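Local coordinates for halotolerant alpha-type carbonic anhydrase (dCA II) (Dunaliella salina, PDB 1Y7W), which catalyses the reversible hydration of carbon dioxide to bicarbonate at a zinc ion, as a salt-tolerant member of the alpha-type carbonic anhydrases, at residues H130-F134 and L135-T139; L183-L186 and Q187-E191; N274-M277 and I278-L281. All coordinates share one frame; numbering follows the deposited sequence.

Interaction 1 (H130-F134 and L135-T139); sequences HFHHF and LSEHT. With ZN (zinc ion), chain D.
H133 and L135 flank a classic gamma turn at the end of strand 120-133: F134 has a positive phi of 80°, and L135 N makes a weak hydrogen bond to H133 O at 3.1 Å. This local reversal, with E137 CG beside its own backbone N (chi1 -65°), brings the E137 carboxylate back over the imidazole of H132. The carboxylate lies flat on one face of that ring, the two planes only 10° apart. E137 OE1 sits over the ring centre. E137 CG adds a CH-pi contact, 3.8 Å from the centroid of the H132 ring. E137 CD is closest to H132 ND1, at 3.3 Å. The carboxylate stacks over the face, where no ring N-H points at it, so no hydrogen bond forms. H132 NE2 binds the zinc ion at 2.1 Å, and H132 ND1 bonds to N274 O. H130 NE2 is a second zinc ligand at 2.0 Å. H150 and a water 1.9 Å from the metal join them. The two E137 oxygens have partners of their own: OE1 bonds to T232 OG1 and OE2 to R276 N. Replacing E137 with an alanine would probably leave T232 OG1 and R276 N without their acceptor and one face of the H132 ring without its cover. The contact therefore joins first and second shells: H132 is held by the metal, by N274 and by the stacked carboxylate. The E137-T232 pair is consistent with the glutamate-threonine pair that orients zinc-bound solvent in alpha-type carbonic anhydrases.

Interaction 2 (L183-L186 and Q187-E191); sequences LNSL and QTQIE
S185 and Q189 face each other one turn apart on helix 181-195, and the Q189 side chain folds back along the S185 residue. Q189 CB lies 3.4 Å from S185 O, which already accepts the backbone bond from Q189 N. CG is placed beside its own backbone N (chi1 -69°), and this swings it back over the preceding turn. There Q189 CG comes to 3.2 Å from S185 O. Beyond it, Q189 CD is almost equally far from S185 O and S185 OG, with both oxygens on the same side of it. At the tip, Q189 NE2 donates to S185 OG at 2.9 Å, with the hydroxyl tilted 30° from the amide plane. The same nitrogen makes a weak second bond to S185 O. The other end of the amide, OE1, accepts from D209 N in a loop outside the helix.

N184 and T188 repeat the spacing one residue earlier. N184 O accepts from T188 N and also from T188 OG1, at 2.9 Å, and the two donors reach it from opposite faces of the carbonyl plane. Q187 and E191 add a side-chain bond, Q187 NE2 to E191 OE1 at 3.1 Å; E191 OE1 is met from above its carboxylate plane. Q187 NE2 also bonds to E254 O of helix 253-266.

L186 and I190 form the apolar side. They lie side by side and point the same way, with L186 CD1 3.6 Å from I190 CD1. L186 also touches I208, while I190 reaches L97 and L258.

The helix thus uses its i to i+4 spacing twice over. Q189 and T188 return side-chain donors to oxygens of the preceding turn, Q187 donates forward to E191, and L186 and I190 pack against the rest of the protein.

Interaction 3 (N274-M277 and I278-L281); sequences NNRM and IQDL
R276 and Q279 meet in the long extended loop between helix 253-266 and strand 287-289, which passes close to the zinc site. The Q279 amide lies over one face of the R276 guanidinium, the planes 24° apart. The two side chains cross at about a right angle. Q279 NE2 is the atom over the face, 3.4 Å from R276 NE. Both nitrogens are donors, so this is a stack and not a hydrogen bond.

The hydrogen bond of Q279 NE2 goes instead to M277 O, at 3.1 Å and nearly straight (165°). The acceptor lies in the amide plane of Q279, but the donor stands above the M277 carbonyl plane. A bend at chi2 of Q279 (-72°) turns its amide back toward M277. M277 CG also flanks Q279 NE2, at 3.8 Å.

R276 runs extended from CG to NE, and its NH1 bonds to Q51 OE1. R276 also packs on W32 and on C236 of the C46-C236 disulfide. Backbone bonds of M277 to H28 and of Q279 to P53 fasten the loop to the N-terminal region. Its start lies against the end of strand 120-133, where N274 ND2 bonds to F131 O.

How the interactions relate
From the N terminus, interaction 1 comes first, at the turn ending strand 120-133. Interaction 2 follows on helix 181-195, and interaction 3 in the loop before strand 287-289. Each closes within a few residues, so none nests in or crosses another. Interactions 1 and 3 are joined, although far apart in sequence: H133 N probably donates to N274 OD1 at 2.8 Å, and E137 O packs on I278 CG2. This ties strand 120-133, which carries two of the three zinc-binding histidines, to the late loop. Interaction 2 touches interaction 1 through F131 CE2 and L183 CD2, 4.2 Å apart, where the helix meets the sheet. Interactions 2 and 3 stay about 12 Å apart between nearest atoms.

Interaction 1 (H130-F134 and L135-T139)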
ATOM      1  N   HIS A 130       3.769  -1.929  -2.329  1.00 15.06           N
ATOM      2  CA  HIS A 130       4.204  -0.949  -3.354  1.00 14.06           C
ATOM      3  C   HIS A 130       4.129   0.446  -2.727  1.00 14.36           C
ATOM      4  O   HIS A 130       3.676   0.597  -1.576  1.00 13.96           O
ATOM      5  CB  HIS A 130       3.341  -1.022  -4.645  1.00 13.38           C
ATOM      6  CG  HIS A 130       1.878  -0.781  -4.396  1.00 16.02           C
ATOM      7  ND1 HIS A 130       0.970  -1.796  -4.146  1.00 14.94           N
ATOM      8  CD2 HIS A 130       1.190   0.367  -4.283  1.00 14.31           C
ATOM      9  CE1 HIS A 130      -0.221  -1.271  -3.878  1.00 16.80           C
ATOM     10  NE2 HIS A 130      -0.116   0.042  -3.954  1.00 15.17           N
ATOM     11  N   PHE A 131       4.507   1.447  -3.494  1.00 13.82           N
ATOM     12  CA  PHE A 131       4.559   2.793  -2.917  1.00 14.98           C
ATOM     13  C   PHE A 131       3.799   3.855  -3.713  1.00 15.29           C
ATOM     14  O   PHE A 131       3.654   3.750  -4.937  1.00 14.27           O
ATOM     15  CB  PHE A 131       6.018   3.289  -2.855  1.00 16.03           C
ATOM     16  CG  PHE A 131       6.938   2.457  -1.989  1.00 16.51           C
ATOM     17  CD1 PHE A 131       7.617   1.364  -2.520  1.00 17.58           C
ATOM     18  CD2 PHE A 131       7.110   2.777  -0.641  1.00 18.03           C
ATOM     19  CE1 PHE A 131       8.444   0.607  -1.705  1.00 20.20           C
ATOM     20  CE2 PHE A 131       7.930   2.037   0.195  1.00 19.83           C
ATOM     21  CZ  PHE A 131       8.602   0.936  -0.339  1.00 19.38           C
ATOM     22  N   HIS A 132       3.371   4.897  -3.001  1.00 12.93           N
ATOM     23  CA  HIS A 132       2.739   6.059  -3.668  1.00 13.05           C
ATOM     24  C   HIS A 132       3.729   7.131  -3.188  1.00 13.34           C
ATOM     25  O   HIS A 132       3.854   7.383  -1.982  1.00 14.02           O
ATOM     26  CB  HIS A 132       1.302   6.240  -3.177  1.00 14.09           C
ATOM     27  CG  HIS A 132       0.404   5.139  -3.659  1.00 13.98           C
ATOM     28  ND1 HIS A 132      -0.142   5.137  -4.920  1.00 14.69           N
ATOM     29  CD2 HIS A 132       0.091   3.933  -3.111  1.00 15.19           C
ATOM     30  CE1 HIS A 132      -0.779   3.991  -5.130  1.00 18.91           C
ATOM     31  NE2 HIS A 132      -0.648   3.244  -4.050  1.00 15.76           N
ATOM     32  N   HIS A 133       4.469   7.679  -4.165  1.00 15.02           N
ATOM     33  CA  HIS A 133       5.570   8.592  -3.881  1.00 16.05           C
ATOM     34  C   HIS A 133       5.350  10.068  -4.188  1.00 16.64           C
ATOM     35  O   HIS A 133       4.675  10.427  -5.155  1.00 16.50           O
ATOM     36  CB  HIS A 133       6.890   8.071  -4.549  1.00 14.04           C
ATOM     37  CG  HIS A 133       6.704   7.297  -5.850  1.00 16.06           C
ATOM     38  ND1 HIS A 133       6.434   7.889  -7.065  1.00 14.79           N
ATOM     39  CD2 HIS A 133       6.800   5.965  -6.108  1.00 15.48           C
ATOM     40  CE1 HIS A 133       6.379   6.963  -8.011  1.00 17.72           C
ATOM     41  NE2 HIS A 133       6.600   5.784  -7.453  1.00 15.26           N
ATOM     42  N   PHE A 134       5.959  10.886  -3.325  1.00 18.64           N
ATOM     43  CA  PHE A 134       5.907  12.336  -3.321  1.00 17.83           C
ATOM     44  C   PHE A 134       4.643  12.926  -2.710  1.00 18.77           C
ATOM     45  O   PHE A 134       4.713  13.945  -2.018  1.00 17.69           O
ATOM     46  CB  PHE A 134       6.223  12.881  -4.687  1.00 17.58           C
ATOM     47  CG  PHE A 134       7.685  12.705  -5.017  1.00 20.90           C
ATOM     48  CD1 PHE A 134       8.656  13.505  -4.388  1.00 20.90           C
ATOM     49  CD2 PHE A 134       8.114  11.650  -5.818  1.00 17.60           C
ATOM     50  CE1 PHE A 134      10.023  13.217  -4.571  1.00 22.95           C
ATOM     51  CE2 PHE A 134       9.449  11.373  -5.994  1.00 21.06           C
ATOM     52  CZ  PHE A 134      10.403  12.148  -5.378  1.00 19.94           C
ATOM     53  N   LEU A 135       3.488  12.290  -2.926  1.00 15.44           N
ATOM     54  CA  LEU A 135       2.305  12.727  -2.210  1.00 16.22           C
ATOM     55  C   LEU A 135       1.607  11.429  -1.767  1.00 16.70           C
ATOM     56  O   LEU A 135       1.425  10.565  -2.608  1.00 18.59           O
ATOM     57  CB  LEU A 135       1.333  13.525  -3.104  1.00 17.08           C
ATOM     58  CG  LEU A 135       1.711  15.012  -3.355  1.00 19.73           C
ATOM     59  CD1 LEU A 135       0.606  15.647  -4.208  1.00 18.39           C
ATOM     60  CD2 LEU A 135       1.884  15.733  -1.979  1.00 20.10           C
ATOM     61  N   SER A 136       1.222  11.317  -0.513  1.00 15.31           N
ATOM     62  CA  SER A 136       0.499  10.159  -0.026  1.00 16.72           C
ATOM     63  C   SER A 136      -0.954  10.139  -0.580  1.00 17.54           C
ATOM     64  O   SER A 136      -1.498  11.199  -0.989  1.00 15.35           O
ATOM     65  CB  SER A 136       0.444  10.168   1.504  1.00 16.33           C
ATOM     66  OG  SER A 136      -0.194  11.351   1.962  1.00 18.71           O
ATOM     67  N   GLU A 137      -1.561   8.948  -0.633  1.00 15.29           N
ATOM     68  CA  GLU A 137      -2.967   8.826  -1.063  1.00 17.15           C
ATOM     69  C   GLU A 137      -3.866   9.213   0.123  1.00 17.28           C
ATOM     70  O   GLU A 137      -4.706  10.130   0.030  1.00 17.23           O
ATOM     71  CB  GLU A 137      -3.223   7.379  -1.525  1.00 16.35           C
ATOM     72  CG  GLU A 137      -2.384   7.082  -2.758  1.00 15.15           C
ATOM     73  CD  GLU A 137      -3.015   6.011  -3.655  1.00 16.03           C
ATOM     74  OE1 GLU A 137      -3.313   4.907  -3.148  1.00 14.08           O
ATOM     75  OE2 GLU A 137      -3.200   6.276  -4.845  1.00 15.58           O
ATOM     76  N   HIS A 138      -3.721   8.534   1.259  1.00 14.96           N
ATOM     77  CA  HIS A 138      -4.514   8.984   2.417  1.00 16.90           C
ATOM     78  C   HIS A 138      -3.871  10.249   3.011  1.00 16.99           C
ATOM     79  O   HIS A 138      -2.681  10.495   2.766  1.00 17.00           O
ATOM     80  CB  HIS A 138      -4.536   7.965   3.556  1.00 15.26           C
ATOM     81  CG  HIS A 138      -5.301   6.734   3.218  1.00 16.87           C
ATOM     82  ND1 HIS A 138      -4.741   5.697   2.489  1.00 15.75           N
ATOM     83  CD2 HIS A 138      -6.603   6.404   3.423  1.00 16.70           C
ATOM     84  CE1 HIS A 138      -5.675   4.786   2.255  1.00 15.41           C
ATOM     85  NE2 HIS A 138      -6.808   5.188   2.802  1.00 16.83           N
ATOM     86  N   THR A 139      -4.685  11.045   3.714  1.00 17.01           N
ATOM     87  CA  THR A 139      -4.168  12.191   4.460  1.00 17.91           C
ATOM     88  C   THR A 139      -4.600  11.911   5.907  1.00 19.76           C
ATOM     89  O   THR A 139      -5.528  11.122   6.138  1.00 19.45           O
ATOM     90  CB  THR A 139      -4.765  13.560   4.006  1.00 18.61           C
ATOM     91  OG1 THR A 139      -6.190  13.495   3.986  1.00 19.94           O
ATOM     92  CG2 THR A 139      -4.223  13.972   2.654  1.00 17.25           C
TER
HETATM   93 ZN    ZN D 283      -1.440   1.437  -3.434  1.00 17.72          ZN
HETATM   94  O   HOH W   1      -2.745   1.344  -4.828  1.00 28.85           O

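Interaction 2 (L183-L186 and Q187-E191)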
ATOM      1  N   LEU A 183      14.459   1.844   3.544  1.00 22.24           N
ATOM      2  CA  LEU A 183      14.590   2.624   2.314  1.00 22.24           C
ATOM      3  C   LEU A 183      16.087   2.780   1.976  1.00 21.41           C
ATOM      4  O   LEU A 183      16.527   2.718   0.798  1.00 21.81           O
ATOM      5  CB  LEU A 183      13.916   4.004   2.476  1.00 21.68           C
ATOM      6  CG  LEU A 183      12.348   3.925   2.525  1.00 22.04           C
ATOM      7  CD1 LEU A 183      11.709   5.311   2.549  1.00 20.76           C
ATOM      8  CD2 LEU A 183      11.843   3.099   1.301  1.00 22.47           C
ATOM      9  N   ASN A 184      16.889   2.968   3.007  1.00 22.23           N
ATOM     10  CA  ASN A 184      18.316   3.078   2.715  1.00 25.49           C
ATOM     11  C   ASN A 184      18.880   1.820   2.080  1.00 24.08           C
ATOM     12  O   ASN A 184      19.641   1.878   1.130  1.00 27.16           O
ATOM     13  CB  ASN A 184      19.118   3.416   3.966  1.00 27.46           C
ATOM     14  CG  ASN A 184      20.024   4.573   3.720  1.00 33.22           C
ATOM     15  OD1 ASN A 184      19.585   5.748   3.716  1.00 35.86           O
ATOM     16  ND2 ASN A 184      21.287   4.273   3.429  1.00 31.86           N
ATOM     17  N   SER A 185      18.514   0.669   2.595  1.00 23.85           N
ATOM     18  CA  SER A 185      19.018  -0.560   2.046  1.00 23.84           C
ATOM     19  C   SER A 185      18.528  -0.743   0.635  1.00 24.03           C
ATOM     20  O   SER A 185      19.320  -1.102  -0.238  1.00 25.90           O
ATOM     21  CB  SER A 185      18.616  -1.740   2.920  1.00 22.46           C
ATOM     22  OG  SER A 185      18.809  -2.959   2.233  1.00 27.77           O
ATOM     23  N   LEU A 186      17.232  -0.508   0.396  1.00 20.88           N
ATOM     24  CA  LEU A 186      16.685  -0.671  -0.973  1.00 20.71           C
ATOM     25  C   LEU A 186      17.414   0.241  -1.970  1.00 20.36           C
ATOM     26  O   LEU A 186      17.806  -0.161  -3.068  1.00 21.45           O
ATOM     27  CB  LEU A 186      15.190  -0.297  -0.966  1.00 20.97           C
ATOM     28  CG  LEU A 186      14.395  -0.394  -2.257  1.00 20.91           C
ATOM     29  CD1 LEU A 186      14.396  -1.874  -2.711  1.00 21.33           C
ATOM     30  CD2 LEU A 186      12.944   0.060  -2.006  1.00 23.66           C
ATOM     31  N   GLN A 187      17.578   1.481  -1.580  1.00 19.75           N
ATOM     32  CA  GLN A 187      18.253   2.475  -2.408  1.00 21.61           C
ATOM     33  C   GLN A 187      19.689   2.042  -2.724  1.00 23.08           C
ATOM     34  O   GLN A 187      20.135   2.131  -3.867  1.00 24.45           O
ATOM     35  CB  GLN A 187      18.241   3.839  -1.692  1.00 21.16           C
ATOM     36  CG  GLN A 187      19.043   4.907  -2.409  1.00 24.03           C
ATOM     37  CD  GLN A 187      18.746   6.307  -1.933  1.00 24.92           C
ATOM     38  OE1 GLN A 187      18.772   6.591  -0.733  1.00 25.74           O
ATOM     39  NE2 GLN A 187      18.483   7.206  -2.876  1.00 26.02           N
ATOM     40  N   THR A 188      20.387   1.547  -1.717  1.00 24.96           N
ATOM     41  CA  THR A 188      21.768   1.109  -1.850  1.00 25.12           C
ATOM     42  C   THR A 188      21.844  -0.088  -2.760  1.00 25.22           C
ATOM     43  O   THR A 188      22.707  -0.158  -3.624  1.00 25.28           O
ATOM     44  CB  THR A 188      22.358   0.753  -0.446  1.00 25.62           C
ATOM     45  OG1 THR A 188      22.471   1.957   0.325  1.00 28.94           O
ATOM     46  CG2 THR A 188      23.741   0.122  -0.576  1.00 27.60           C
ATOM     47  N   GLN A 189      20.950  -1.052  -2.554  1.00 23.60           N
ATOM     48  CA  GLN A 189      20.932  -2.222  -3.388  1.00 22.92           C
ATOM     49  C   GLN A 189      20.648  -1.883  -4.838  1.00 24.16           C
ATOM     50  O   GLN A 189      21.292  -2.388  -5.761  1.00 24.29           O
ATOM     51  CB  GLN A 189      19.853  -3.190  -2.922  1.00 23.35           C
ATOM     52  CG  GLN A 189      20.119  -3.859  -1.577  1.00 24.97           C
ATOM     53  CD  GLN A 189      18.966  -4.770  -1.226  1.00 25.22           C
ATOM     54  OE1 GLN A 189      18.786  -5.844  -1.830  1.00 25.04           O
ATOM     55  NE2 GLN A 189      18.138  -4.320  -0.277  1.00 24.97           N
ATOM     56  N   ILE A 190      19.612  -1.081  -5.049  1.00 23.71           N
ATOM     57  CA  ILE A 190      19.262  -0.720  -6.413  1.00 25.11           C
ATOM     58  C   ILE A 190      20.347   0.145  -7.100  1.00 26.24           C
ATOM     59  O   ILE A 190      20.763  -0.148  -8.201  1.00 26.11           O
ATOM     60  CB  ILE A 190      17.883  -0.006  -6.434  1.00 24.44           C
ATOM     61  CG1 ILE A 190      16.789  -1.060  -6.124  1.00 25.74           C
ATOM     62  CG2 ILE A 190      17.590   0.553  -7.841  1.00 24.00           C
ATOM     63  CD1 ILE A 190      15.381  -0.447  -5.911  1.00 26.87           C
ATOM     64  N   GLU A 191      20.782   1.199  -6.435  1.00 28.73           N
ATOM     65  CA  GLU A 191      21.756   2.088  -7.018  1.00 31.39           C
ATOM     66  C   GLU A 191      23.022   1.301  -7.351  1.00 31.79           C
ATOM     67  O   GLU A 191      23.694   1.581  -8.347  1.00 31.86           O
ATOM     68  CB  GLU A 191      21.990   3.257  -6.056  1.00 33.24           C
ATOM     69  CG  GLU A 191      20.739   4.191  -6.025  1.00 33.93           C
ATOM     70  CD  GLU A 191      20.980   5.538  -5.328  1.00 36.38           C
ATOM     71  OE1 GLU A 191      20.093   6.440  -5.451  1.00 37.47           O
ATOM     72  OE2 GLU A 191      22.036   5.694  -4.663  1.00 35.42           O
TER

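Interaction 3 (N274-M277 and I278-L281)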
ATOM      1  N   ASN A 274       2.321   9.597  -7.880  1.00 15.39           N
ATOM      2  CA  ASN A 274       1.255   8.641  -8.213  1.00 15.75           C
ATOM      3  C   ASN A 274       0.188   8.379  -7.171  1.00 15.10           C
ATOM      4  O   ASN A 274      -0.005   7.222  -6.710  1.00 16.07           O
ATOM      5  CB  ASN A 274       1.932   7.317  -8.631  1.00 14.76           C
ATOM      6  CG  ASN A 274       2.736   6.685  -7.499  1.00 16.58           C
ATOM      7  OD1 ASN A 274       3.299   7.396  -6.660  1.00 13.98           O
ATOM      8  ND2 ASN A 274       2.825   5.333  -7.481  1.00 13.47           N
ATOM      9  N   ASN A 275      -0.469   9.448  -6.726  1.00 14.69           N
ATOM     10  CA  ASN A 275      -1.554   9.324  -5.769  1.00 15.41           C
ATOM     11  C   ASN A 275      -2.923   9.631  -6.378  1.00 15.93           C
ATOM     12  O   ASN A 275      -3.101  10.611  -7.145  1.00 15.49           O
ATOM     13  CB  ASN A 275      -1.363  10.274  -4.566  1.00 14.80           C
ATOM     14  CG  ASN A 275      -1.362  11.749  -5.003  1.00 15.52           C
ATOM     15  OD1 ASN A 275      -0.671  12.091  -5.931  1.00 14.35           O
ATOM     16  ND2 ASN A 275      -2.136  12.583  -4.342  1.00 15.26           N
ATOM     17  N   ARG A 276      -3.916   8.800  -6.002  1.00 15.78           N
ATOM     18  CA  ARG A 276      -5.287   9.080  -6.410  1.00 13.99           C
ATOM     19  C   ARG A 276      -5.802  10.129  -5.386  1.00 14.49           C
ATOM     20  O   ARG A 276      -5.469  10.058  -4.185  1.00 15.44           O
ATOM     21  CB  ARG A 276      -6.203   7.856  -6.260  1.00 15.58           C
ATOM     22  CG  ARG A 276      -7.613   8.196  -6.737  1.00 13.54           C
ATOM     23  CD  ARG A 276      -8.551   6.976  -6.422  1.00 13.21           C
ATOM     24  NE  ARG A 276      -9.850   7.096  -7.104  1.00 15.10           N
ATOM     25  CZ  ARG A 276     -10.871   6.271  -6.907  1.00 16.49           C
ATOM     26  NH1 ARG A 276     -10.733   5.275  -6.031  1.00 16.62           N
ATOM     27  NH2 ARG A 276     -12.025   6.432  -7.577  1.00 15.72           N
ATOM     28  N   MET A 277      -6.620  11.080  -5.835  1.00 14.91           N
ATOM     29  CA  MET A 277      -7.168  12.087  -4.893  1.00 16.27           C
ATOM     30  C   MET A 277      -8.092  11.473  -3.813  1.00 18.40           C
ATOM     31  O   MET A 277      -8.694  10.380  -4.004  1.00 17.60           O
ATOM     32  CB  MET A 277      -7.975  13.125  -5.670  1.00 15.64           C
ATOM     33  CG  MET A 277      -9.082  12.460  -6.466  1.00 21.28           C
ATOM     34  SD  MET A 277      -9.785  13.518  -7.769  1.00 24.95           S
ATOM     35  CE  MET A 277     -10.276  14.907  -6.767  1.00 21.45           C
ATOM     36  N   ILE A 278      -8.250  12.158  -2.690  1.00 17.81           N
ATOM     37  CA  ILE A 278      -9.107  11.599  -1.645  1.00 20.99           C
ATOM     38  C   ILE A 278     -10.585  11.568  -2.090  1.00 19.65           C
ATOM     39  O   ILE A 278     -11.014  12.351  -2.931  1.00 19.65           O
ATOM     40  CB  ILE A 278      -8.974  12.319  -0.264  1.00 22.46           C
ATOM     41  CG1 ILE A 278      -9.165  13.781  -0.449  1.00 23.19           C
ATOM     42  CG2 ILE A 278      -7.587  11.985   0.418  1.00 20.29           C
ATOM     43  CD1 ILE A 278      -9.351  14.495   0.883  1.00 28.00           C
ATOM     44  N   GLN A 279     -11.343  10.665  -1.487  1.00 18.58           N
ATOM     45  CA  GLN A 279     -12.726  10.386  -1.874  1.00 19.83           C
ATOM     46  C   GLN A 279     -13.698  10.696  -0.777  1.00 19.97           C
ATOM     47  O   GLN A 279     -13.334  10.752   0.382  1.00 19.83           O
ATOM     48  CB  GLN A 279     -12.830   8.889  -2.232  1.00 18.05           C
ATOM     49  CG  GLN A 279     -11.863   8.442  -3.352  1.00 16.26           C
ATOM     50  CD  GLN A 279     -12.274   8.955  -4.716  1.00 19.96           C
ATOM     51  OE1 GLN A 279     -13.431   8.804  -5.145  1.00 19.21           O
ATOM     52  NE2 GLN A 279     -11.340   9.605  -5.403  1.00 17.41           N
ATOM     53  N   ASP A 280     -14.956  10.873  -1.162  1.00 21.13           N
ATOM     54  CA  ASP A 280     -16.010  11.153  -0.229  1.00 22.37           C
ATOM     55  C   ASP A 280     -16.243   9.995   0.741  1.00 22.72           C
ATOM     56  O   ASP A 280     -16.429   8.891   0.293  1.00 21.61           O
ATOM     57  CB  ASP A 280     -17.290  11.424  -0.976  1.00 25.52           C
ATOM     58  CG  ASP A 280     -18.428  11.789  -0.032  1.00 31.98           C
ATOM     59  OD1 ASP A 280     -18.391  12.834   0.656  1.00 35.63           O
ATOM     60  OD2 ASP A 280     -19.356  10.998   0.049  1.00 36.31           O
ATOM     61  N   LEU A 281     -16.222  10.262   2.050  1.00 21.24           N
ATOM     62  CA  LEU A 281     -16.440   9.222   3.074  1.00 22.82           C
ATOM     63  C   LEU A 281     -17.863   8.665   2.968  1.00 23.79           C
ATOM     64  O   LEU A 281     -18.141   7.495   3.252  1.00 23.59           O
ATOM     65  CB  LEU A 281     -16.227   9.823   4.465  1.00 23.73           C
ATOM     66  CG  LEU A 281     -16.232   8.822   5.625  1.00 23.23           C
ATOM     67  CD1 LEU A 281     -15.111   7.788   5.363  1.00 24.93           C
ATOM     68  CD2 LEU A 281     -16.012   9.535   6.947  1.00 26.51           C
TER